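Local atomic coordinates of uncharacterized protein (Shigella flexneri 5a str. M90T, PDB entry 5EUR), a protein that is of unknown function but may be related to glutathione S-transferases, and is small and largely helical. Residues Leu40-Leu54 and Ala64-Gln76. Numbering follows the deposited sequence.
Sequences LNSTGSDMANSNRIL and AGDYGKYSRWWAQ
Tyr-70 pushes from helix 68-75 into the bend joining helices 28-43 and 47-59, and every level of its side chain meets something different. Tyr-70 CB lies 3.9 Å from Leu-54 CD1. Tyr-70 CD1 meets Ser-50 CB at 3.6 Å, approached obliquely; a side chain as small as serine lets the ring pass. Across the ring, CD2 lies under Leu-40 CB, which sits over the face in a CH-pi contact, 4.1 Å from the centroid of the Tyr-70 ring, while the aliphatic CG of Lys-69 covers the opposite face. Further out, CE1 runs past Thr-43 OG1, a hydroxyl held by Leu-40 O, and CE2 nears Asn-41 OD1, whose own bond goes to the backbone N of Ile-3 of the second subunit. At the tip, Tyr-70 OH lies 2.8 Å from Gly-44 O, which is in the plane of the ring. Leu-40 O is another possible acceptor; a phenol suits the spot because it carries a hydroxyl on an otherwise apolar ring to the carbonyl of Gly-44, just past the end of helix 28-43. The arrangement is a knob into a hole formed by Leu-40, Asn-41, Thr-43 and Ser-50, set where helices 47-54 and 68-75 cross nearly perpendicularly (-85°), their axes 9.3 Å apart. Beside it, the two methyls of Leu-54 part, CD2 to Tyr-67 and Ala-64, CD1 to the Tyr-70 backbone, while its CB rests over the five-membered ring of Trp-74. At the outer margin Met-47, with CG anti to the backbone N (chi1 177°) and chi2 extended, lays SD obliquely by Trp-73, a Met-aromatic contact with SD 4.6 Å from the centroid of its five-membered ring. Between the helices, one water accepts from Ser-50 OG and donates to Asn-51 OD1 and Tyr-70 O.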
ATOM      1  N   LEU A  40      -0.450 -10.285   2.809  1.00 10.84           N
ATOM      2  CA  LEU A  40      -0.343 -11.726   3.011  1.00 10.90           C
ATOM      3  C   LEU A  40       1.089 -12.205   2.803  1.00 12.65           C
ATOM      4  O   LEU A  40       1.618 -12.956   3.624  1.00 12.48           O
ATOM      5  CB  LEU A  40      -1.308 -12.463   2.081  1.00 12.32           C
ATOM      6  CG  LEU A  40      -2.788 -12.267   2.408  1.00 12.34           C
ATOM      7  CD1 LEU A  40      -3.636 -12.814   1.255  1.00 14.39           C
ATOM      8  CD2 LEU A  40      -3.156 -12.982   3.731  1.00 13.82           C
ATOM      9  N   ASN A  41       1.734 -11.783   1.707  1.00 12.19           N
ATOM     10  CA  ASN A  41       3.132 -12.165   1.491  1.00 11.88           C
ATOM     11  C   ASN A  41       4.010 -11.754   2.667  1.00 13.31           C
ATOM     12  O   ASN A  41       4.925 -12.488   3.066  1.00 14.33           O
ATOM     13  CB  ASN A  41       3.661 -11.540   0.193  1.00 12.26           C
ATOM     14  CG  ASN A  41       3.282 -12.350  -1.035  1.00 14.53           C
ATOM     15  OD1 ASN A  41       2.973 -13.526  -0.919  1.00 14.70           O
ATOM     16  ND2 ASN A  41       3.338 -11.733  -2.215  1.00 15.36           N
ATOM     17  N   SER A  42       3.761 -10.573   3.225  1.00 11.19           N
ATOM     18  CA  SER A  42       4.573 -10.104   4.340  1.00 10.83           C
ATOM     19  C   SER A  42       4.344 -10.920   5.606  1.00 14.74           C
ATOM     20  O   SER A  42       5.186 -10.870   6.516  1.00 13.27           O
ATOM     21  CB  SER A  42       4.304  -8.619   4.589  1.00 13.09           C
ATOM     22  OG  SER A  42       3.146  -8.432   5.378  1.00 17.33           O
ATOM     23  N   THR A  43       3.241 -11.679   5.693  1.00 14.22           N
ATOM     24  CA  THR A  43       3.135 -12.583   6.845  1.00 13.59           C
ATOM     25  C   THR A  43       4.062 -13.794   6.755  1.00 16.60           C
ATOM     26  O   THR A  43       4.281 -14.454   7.774  1.00 18.14           O
ATOM     27  CB  THR A  43       1.697 -13.099   7.052  1.00 16.64           C
ATOM     28  OG1 THR A  43       1.367 -14.076   6.052  1.00 18.43           O
ATOM     29  CG2 THR A  43       0.699 -11.954   7.022  1.00 18.52           C
ATOM     30  N   GLY A  44       4.629 -14.096   5.590  1.00 15.89           N
ATOM     31  CA  GLY A  44       5.494 -15.259   5.471  1.00 17.43           C
ATOM     32  C   GLY A  44       4.748 -16.566   5.656  1.00 18.93           C
ATOM     33  O   GLY A  44       3.837 -16.874   4.886  1.00 18.07           O
ATOM     34  N   SER A  45       5.108 -17.342   6.678  1.00 20.51           N
ATOM     35  CA  SER A  45       4.412 -18.586   6.973  1.00 22.90           C
ATOM     36  C   SER A  45       3.604 -18.504   8.265  1.00 24.45           C
ATOM     37  O   SER A  45       3.306 -19.534   8.879  1.00 25.90           O
ATOM     38  CB  SER A  45       5.419 -19.734   7.027  1.00 23.30           C
ATOM     39  OG  SER A  45       5.950 -19.957   5.731  1.00 29.27           O
ATOM     40  N   ASP A  46       3.238 -17.290   8.686  1.00 17.28           N
ATOM     41  CA  ASP A  46       2.452 -17.056   9.892  1.00 19.01           C
ATOM     42  C   ASP A  46       0.972 -17.221   9.548  1.00 19.11           C
ATOM     43  O   ASP A  46       0.217 -16.257   9.367  1.00 18.92           O
ATOM     44  CB  ASP A  46       2.777 -15.678  10.449  1.00 18.42           C
ATOM     45  CG  ASP A  46       2.167 -15.428  11.789  1.00 21.69           C
ATOM     46  OD1 ASP A  46       1.392 -16.274  12.285  1.00 22.64           O
ATOM     47  OD2 ASP A  46       2.483 -14.364  12.353  1.00 22.72           O
ATOM     48  N   MET A  47       0.563 -18.494   9.500  1.00 19.21           N
ATOM     49  CA  MET A  47      -0.773 -18.877   9.045  1.00 22.00           C
ATOM     50  C   MET A  47      -1.871 -18.310   9.936  1.00 21.78           C
ATOM     51  O   MET A  47      -2.977 -18.034   9.457  1.00 20.55           O
ATOM     52  CB  MET A  47      -0.836 -20.408   8.993  1.00 25.54           C
ATOM     53  CG  MET A  47      -2.165 -21.013   8.613  1.00 29.50           C
ATOM     54  SD  MET A  47      -2.012 -22.820   8.651  1.00 41.45           S
ATOM     55  CE  MET A  47      -1.683 -23.089  10.382  1.00 40.43           C
ATOM     56  N   ALA A  48      -1.602 -18.134  11.231  1.00 19.27           N
ATOM     57  CA  ALA A  48      -2.598 -17.523  12.106  1.00 22.11           C
ATOM     58  C   ALA A  48      -2.894 -16.091  11.672  1.00 22.49           C
ATOM     59  O   ALA A  48      -4.061 -15.669  11.614  1.00 20.80           O
ATOM     60  CB  ALA A  48      -2.115 -17.566  13.555  1.00 25.34           C
ATOM     61  N   ASN A  49      -1.846 -15.340  11.332  1.00 17.07           N
ATOM     62  CA  ASN A  49      -2.032 -13.958  10.904  1.00 18.61           C
ATOM     63  C   ASN A  49      -2.730 -13.897   9.554  1.00 17.53           C
ATOM     64  O   ASN A  49      -3.657 -13.093   9.358  1.00 19.16           O
ATOM     65  CB  ASN A  49      -0.681 -13.232  10.841  1.00 17.76           C
ATOM     66  CG  ASN A  49      -0.831 -11.722  10.764  1.00 21.15           C
ATOM     67  OD1 ASN A  49      -1.936 -11.187  10.854  1.00 26.25           O
ATOM     68  ND2 ASN A  49       0.292 -11.021  10.597  1.00 24.08           N
ATOM     69  N   SER A  50      -2.293 -14.728   8.603  1.00 14.27           N
ATOM     70  CA  SER A  50      -2.935 -14.677   7.291  1.00 16.20           C
ATOM     71  C   SER A  50      -4.389 -15.131   7.382  1.00 17.44           C
ATOM     72  O   SER A  50      -5.251 -14.608   6.664  1.00 14.71           O
ATOM     73  CB  SER A  50      -2.152 -15.490   6.251  1.00 16.57           C
ATOM     74  OG  SER A  50      -1.978 -16.859   6.591  1.00 16.58           O
ATOM     75  N   ASN A  51      -4.689 -16.069   8.282  1.00 16.38           N
ATOM     76  CA  ASN A  51      -6.083 -16.451   8.477  1.00 17.75           C
ATOM     77  C   ASN A  51      -6.906 -15.283   8.984  1.00 18.84           C
ATOM     78  O   ASN A  51      -8.036 -15.083   8.522  1.00 18.53           O
ATOM     79  CB  ASN A  51      -6.192 -17.629   9.446  1.00 20.61           C
ATOM     80  CG  ASN A  51      -5.817 -18.944   8.810  1.00 21.40           C
ATOM     81  OD1 ASN A  51      -5.779 -19.080   7.588  1.00 23.30           O
ATOM     82  ND2 ASN A  51      -5.529 -19.936   9.649  1.00 27.64           N
ATOM     83  N   ARG A  52      -6.365 -14.503   9.939  1.00 16.27           N
ATOM     84  CA  ARG A  52      -7.074 -13.310  10.407  1.00 18.08           C
ATOM     85  C   ARG A  52      -7.358 -12.342   9.261  1.00 16.05           C
ATOM     86  O   ARG A  52      -8.491 -11.855   9.089  1.00 17.31           O
ATOM     87  CB  ARG A  52      -6.261 -12.598  11.495  1.00 19.70           C
ATOM     88  CG  ARG A  52      -6.322 -13.217  12.884  1.00 28.37           C
ATOM     89  CD  ARG A  52      -5.441 -12.415  13.870  1.00 30.04           C
ATOM     90  NE  ARG A  52      -5.766 -10.986  13.862  1.00 40.27           N
ATOM     91  CZ  ARG A  52      -6.613 -10.391  14.700  1.00 39.69           C
ATOM     92  NH1 ARG A  52      -7.227 -11.091  15.642  1.00 35.21           N
ATOM     93  NH2 ARG A  52      -6.841  -9.086  14.602  1.00 34.71           N
ATOM     94  N   ILE A  53      -6.317 -12.017   8.488  1.00 16.08           N
ATOM     95  CA  ILE A  53      -6.494 -11.105   7.361  1.00 14.46           C
ATOM     96  C   ILE A  53      -7.612 -11.594   6.450  1.00 12.91           C
ATOM     97  O   ILE A  53      -8.510 -10.833   6.071  1.00 14.62           O
ATOM     98  CB  ILE A  53      -5.177 -10.962   6.582  1.00 13.64           C
ATOM     99  CG1 ILE A  53      -4.134 -10.234   7.436  1.00 15.01           C
ATOM    100  CG2 ILE A  53      -5.416 -10.209   5.294  1.00 13.42           C
ATOM    101  CD1 ILE A  53      -2.706 -10.422   6.902  1.00 14.25           C
ATOM    102  N   LEU A  54      -7.567 -12.877   6.079  1.00 14.30           N
ATOM    103  CA  LEU A  54      -8.526 -13.383   5.097  1.00 14.88           C
ATOM    104  C   LEU A  54      -9.930 -13.485   5.680  1.00 16.61           C
ATOM    105  O   LEU A  54     -10.909 -13.350   4.942  1.00 15.68           O
ATOM    106  CB  LEU A  54      -8.044 -14.715   4.525  1.00 13.51           C
ATOM    107  CG  LEU A  54      -6.857 -14.514   3.559  1.00 12.21           C
ATOM    108  CD1 LEU A  54      -6.259 -15.837   3.116  1.00 16.00           C
ATOM    109  CD2 LEU A  54      -7.303 -13.703   2.335  1.00 12.94           C
ATOM    110  N   ALA A  64     -11.850 -13.917  -0.548  1.00 13.89           N
ATOM    111  CA  ALA A  64     -10.736 -14.417   0.245  1.00 13.58           C
ATOM    112  C   ALA A  64     -10.098 -15.655  -0.364  1.00 13.98           C
ATOM    113  O   ALA A  64      -9.089 -16.143   0.164  1.00 16.02           O
ATOM    114  CB  ALA A  64     -11.185 -14.705   1.683  1.00 16.47           C
ATOM    115  N   GLY A  65     -10.635 -16.154  -1.472  1.00 14.42           N
ATOM    116  CA  GLY A  65     -10.061 -17.309  -2.122  1.00 15.27           C
ATOM    117  C   GLY A  65      -9.038 -17.025  -3.197  1.00 19.08           C
ATOM    118  O   GLY A  65      -8.516 -17.965  -3.805  1.00 18.04           O
ATOM    119  N   ASP A  66      -8.704 -15.756  -3.448  1.00 15.05           N
ATOM    120  CA  ASP A  66      -7.879 -15.369  -4.580  1.00 15.05           C
ATOM    121  C   ASP A  66      -6.387 -15.305  -4.254  1.00 16.21           C
ATOM    122  O   ASP A  66      -5.635 -14.677  -5.013  1.00 18.39           O
ATOM    123  CB  ASP A  66      -8.313 -14.002  -5.119  1.00 20.91           C
ATOM    124  CG  ASP A  66      -8.248 -13.927  -6.629  1.00 26.69           C
ATOM    125  OD1 ASP A  66      -8.374 -14.981  -7.279  1.00 28.55           O
ATOM    126  OD2 ASP A  66      -8.018 -12.823  -7.168  1.00 33.77           O
ATOM    127  N   TYR A  67      -5.944 -15.920  -3.163  1.00 16.12           N
ATOM    128  CA  TYR A  67      -4.592 -15.702  -2.644  1.00 16.40           C
ATOM    129  C   TYR A  67      -3.845 -17.010  -2.413  1.00 17.14           C
ATOM    130  O   TYR A  67      -3.201 -17.205  -1.373  1.00 16.50           O
ATOM    131  CB  TYR A  67      -4.650 -14.854  -1.381  1.00 14.12           C
ATOM    132  CG  TYR A  67      -5.314 -13.533  -1.676  1.00 13.76           C
ATOM    133  CD1 TYR A  67      -4.598 -12.495  -2.267  1.00 13.87           C
ATOM    134  CD2 TYR A  67      -6.665 -13.335  -1.414  1.00 14.70           C
ATOM    135  CE1 TYR A  67      -5.207 -11.293  -2.578  1.00 16.46           C
ATOM    136  CE2 TYR A  67      -7.280 -12.135  -1.713  1.00 15.02           C
ATOM    137  CZ  TYR A  67      -6.548 -11.119  -2.290  1.00 15.12           C
ATOM    138  OH  TYR A  67      -7.171  -9.931  -2.585  1.00 16.45           O
ATOM    139  N   GLY A  68      -3.947 -17.926  -3.381  1.00 18.63           N
ATOM    140  CA  GLY A  68      -3.074 -19.090  -3.421  1.00 23.39           C
ATOM    141  C   GLY A  68      -2.989 -19.854  -2.113  1.00 22.55           C
ATOM    142  O   GLY A  68      -4.000 -20.207  -1.493  1.00 18.25           O
ATOM    143  N   LYS A  69      -1.755 -20.136  -1.691  1.00 19.33           N
ATOM    144  CA  LYS A  69      -1.548 -20.947  -0.499  1.00 20.45           C
ATOM    145  C   LYS A  69      -2.221 -20.338   0.726  1.00 20.67           C
ATOM    146  O   LYS A  69      -2.745 -21.065   1.579  1.00 19.27           O
ATOM    147  CB  LYS A  69      -0.046 -21.153  -0.260  1.00 23.27           C
ATOM    148  CG  LYS A  69       0.702 -19.905   0.186  1.00 20.29           C
ATOM    149  CD  LYS A  69       2.182 -20.185   0.404  1.00 25.48           C
ATOM    150  CE  LYS A  69       2.930 -18.889   0.694  1.00 24.53           C
ATOM    151  NZ  LYS A  69       4.404 -19.089   0.897  1.00 30.70           N
ATOM    152  N   TYR A  70      -2.222 -19.004   0.837  1.00 16.60           N
ATOM    153  CA  TYR A  70      -2.880 -18.378   1.974  1.00 15.82           C
ATOM    154  C   TYR A  70      -4.371 -18.678   1.952  1.00 15.51           C
ATOM    155  O   TYR A  70      -4.969 -18.954   2.999  1.00 17.80           O
ATOM    156  CB  TYR A  70      -2.630 -16.863   1.971  1.00 14.41           C
ATOM    157  CG  TYR A  70      -1.158 -16.536   2.119  1.00 16.59           C
ATOM    158  CD1 TYR A  70      -0.500 -16.738   3.328  1.00 17.19           C
ATOM    159  CD2 TYR A  70      -0.425 -16.027   1.058  1.00 16.33           C
ATOM    160  CE1 TYR A  70       0.856 -16.454   3.470  1.00 17.03           C
ATOM    161  CE2 TYR A  70       0.918 -15.732   1.199  1.00 13.79           C
ATOM    162  CZ  TYR A  70       1.554 -15.952   2.394  1.00 17.76           C
ATOM    163  OH  TYR A  70       2.902 -15.666   2.504  1.00 17.53           O
ATOM    164  N   SER A  71      -4.978 -18.636   0.759  1.00 16.50           N
ATOM    165  CA  SER A  71      -6.401 -18.982   0.657  1.00 17.09           C
ATOM    166  C   SER A  71      -6.667 -20.451   0.977  1.00 21.40           C
ATOM    167  O   SER A  71      -7.673 -20.775   1.617  1.00 21.08           O
ATOM    168  CB  SER A  71      -6.926 -18.656  -0.730  1.00 16.87           C
ATOM    169  OG  SER A  71      -6.966 -17.252  -0.922  1.00 16.60           O
ATOM    170  N   ARG A  72      -5.809 -21.354   0.510  1.00 21.77           N
ATOM    171  CA  ARG A  72      -6.051 -22.768   0.787  1.00 24.38           C
ATOM    172  C   ARG A  72      -5.921 -23.062   2.279  1.00 25.01           C
ATOM    173  O   ARG A  72      -6.768 -23.765   2.860  1.00 26.09           O
ATOM    174  CB  ARG A  72      -5.108 -23.625  -0.063  1.00 25.28           C
ATOM    175  CG  ARG A  72      -5.283 -23.346  -1.559  1.00 30.31           C
ATOM    176  CD  ARG A  72      -4.606 -24.366  -2.472  1.00 38.05           C
ATOM    177  NE  ARG A  72      -3.175 -24.119  -2.632  1.00 37.65           N
ATOM    178  CZ  ARG A  72      -2.650 -23.329  -3.565  1.00 36.13           C
ATOM    179  NH1 ARG A  72      -3.437 -22.698  -4.431  1.00 35.20           N
ATOM    180  NH2 ARG A  72      -1.334 -23.166  -3.629  1.00 40.05           N
ATOM    181  N   TRP A  73      -4.890 -22.490   2.923  1.00 22.23           N
ATOM    182  CA  TRP A  73      -4.786 -22.552   4.377  1.00 21.73           C
ATOM    183  C   TRP A  73      -6.052 -22.033   5.045  1.00 26.10           C
ATOM    184  O   TRP A  73      -6.599 -22.681   5.940  1.00 23.55           O
ATOM    185  CB  TRP A  73      -3.591 -21.734   4.886  1.00 25.19           C
ATOM    186  CG  TRP A  73      -2.233 -22.157   4.458  1.00 26.20           C
ATOM    187  CD1 TRP A  73      -1.875 -23.332   3.862  1.00 28.85           C
ATOM    188  CD2 TRP A  73      -1.012 -21.424   4.670  1.00 25.28           C
ATOM    189  NE1 TRP A  73      -0.509 -23.360   3.662  1.00 31.55           N
ATOM    190  CE2 TRP A  73       0.039 -22.200   4.147  1.00 27.89           C
ATOM    191  CE3 TRP A  73      -0.717 -20.175   5.232  1.00 23.37           C
ATOM    192  CZ2 TRP A  73       1.373 -21.771   4.170  1.00 33.24           C
ATOM    193  CZ3 TRP A  73       0.612 -19.753   5.272  1.00 23.94           C
ATOM    194  CH2 TRP A  73       1.637 -20.548   4.731  1.00 29.52           C
ATOM    195  N   TRP A  74      -6.528 -20.853   4.623  1.00 19.25           N
ATOM    196  CA  TRP A  74      -7.688 -20.249   5.273  1.00 17.59           C
ATOM    197  C   TRP A  74      -8.931 -21.117   5.103  1.00 20.42           C
ATOM    198  O   TRP A  74      -9.712 -21.282   6.045  1.00 23.34           O
ATOM    199  CB  TRP A  74      -7.920 -18.842   4.703  1.00 17.24           C
ATOM    200  CG  TRP A  74      -9.248 -18.227   5.027  1.00 17.25           C
ATOM    201  CD1 TRP A  74      -9.634 -17.634   6.204  1.00 18.04           C
ATOM    202  CD2 TRP A  74     -10.378 -18.157   4.153  1.00 17.43           C
ATOM    203  NE1 TRP A  74     -10.930 -17.177   6.094  1.00 18.02           N
ATOM    204  CE2 TRP A  74     -11.409 -17.499   4.850  1.00 16.99           C
ATOM    205  CE3 TRP A  74     -10.610 -18.582   2.838  1.00 15.86           C
ATOM    206  CZ2 TRP A  74     -12.673 -17.263   4.275  1.00 16.32           C
ATOM    207  CZ3 TRP A  74     -11.864 -18.346   2.269  1.00 17.16           C
ATOM    208  CH2 TRP A  74     -12.871 -17.683   2.989  1.00 17.59           C
ATOM    209  N   ALA A  75      -9.110 -21.687   3.914  1.00 20.93           N
ATOM    210  CA  ALA A  75     -10.301 -22.476   3.606  1.00 23.51           C
ATOM    211  C   ALA A  75     -10.344 -23.766   4.403  1.00 28.96           C
ATOM    212  O   ALA A  75     -11.432 -24.313   4.637  1.00 30.42           O
ATOM    213  CB  ALA A  75     -10.361 -22.787   2.112  1.00 25.10           C
ATOM    214  N   GLN A  76      -9.187 -24.294   4.801  1.00 25.06           N
ATOM    215  CA  GLN A  76      -9.193 -25.486   5.643  1.00 29.33           C
ATOM    216  C   GLN A  76      -8.767 -25.200   7.084  1.00 28.72           C
ATOM    217  O   GLN A  76      -8.296 -26.100   7.788  1.00 30.59           O
ATOM    218  CB  GLN A  76      -8.344 -26.572   4.993  1.00 29.97           C
ATOM    219  CG  GLN A  76      -8.930 -26.959   3.633  1.00 36.55           C
ATOM    220  CD  GLN A  76      -7.921 -27.510   2.648  1.00 40.63           C
ATOM    221  OE1 GLN A  76      -7.773 -28.723   2.512  1.00 41.00           O
ATOM    222  NE2 GLN A  76      -7.223 -26.619   1.948  1.00 34.49           N
TER
HETATM  223  O   HOH W   1      -4.118 -18.024   5.696  1.00 19.15           O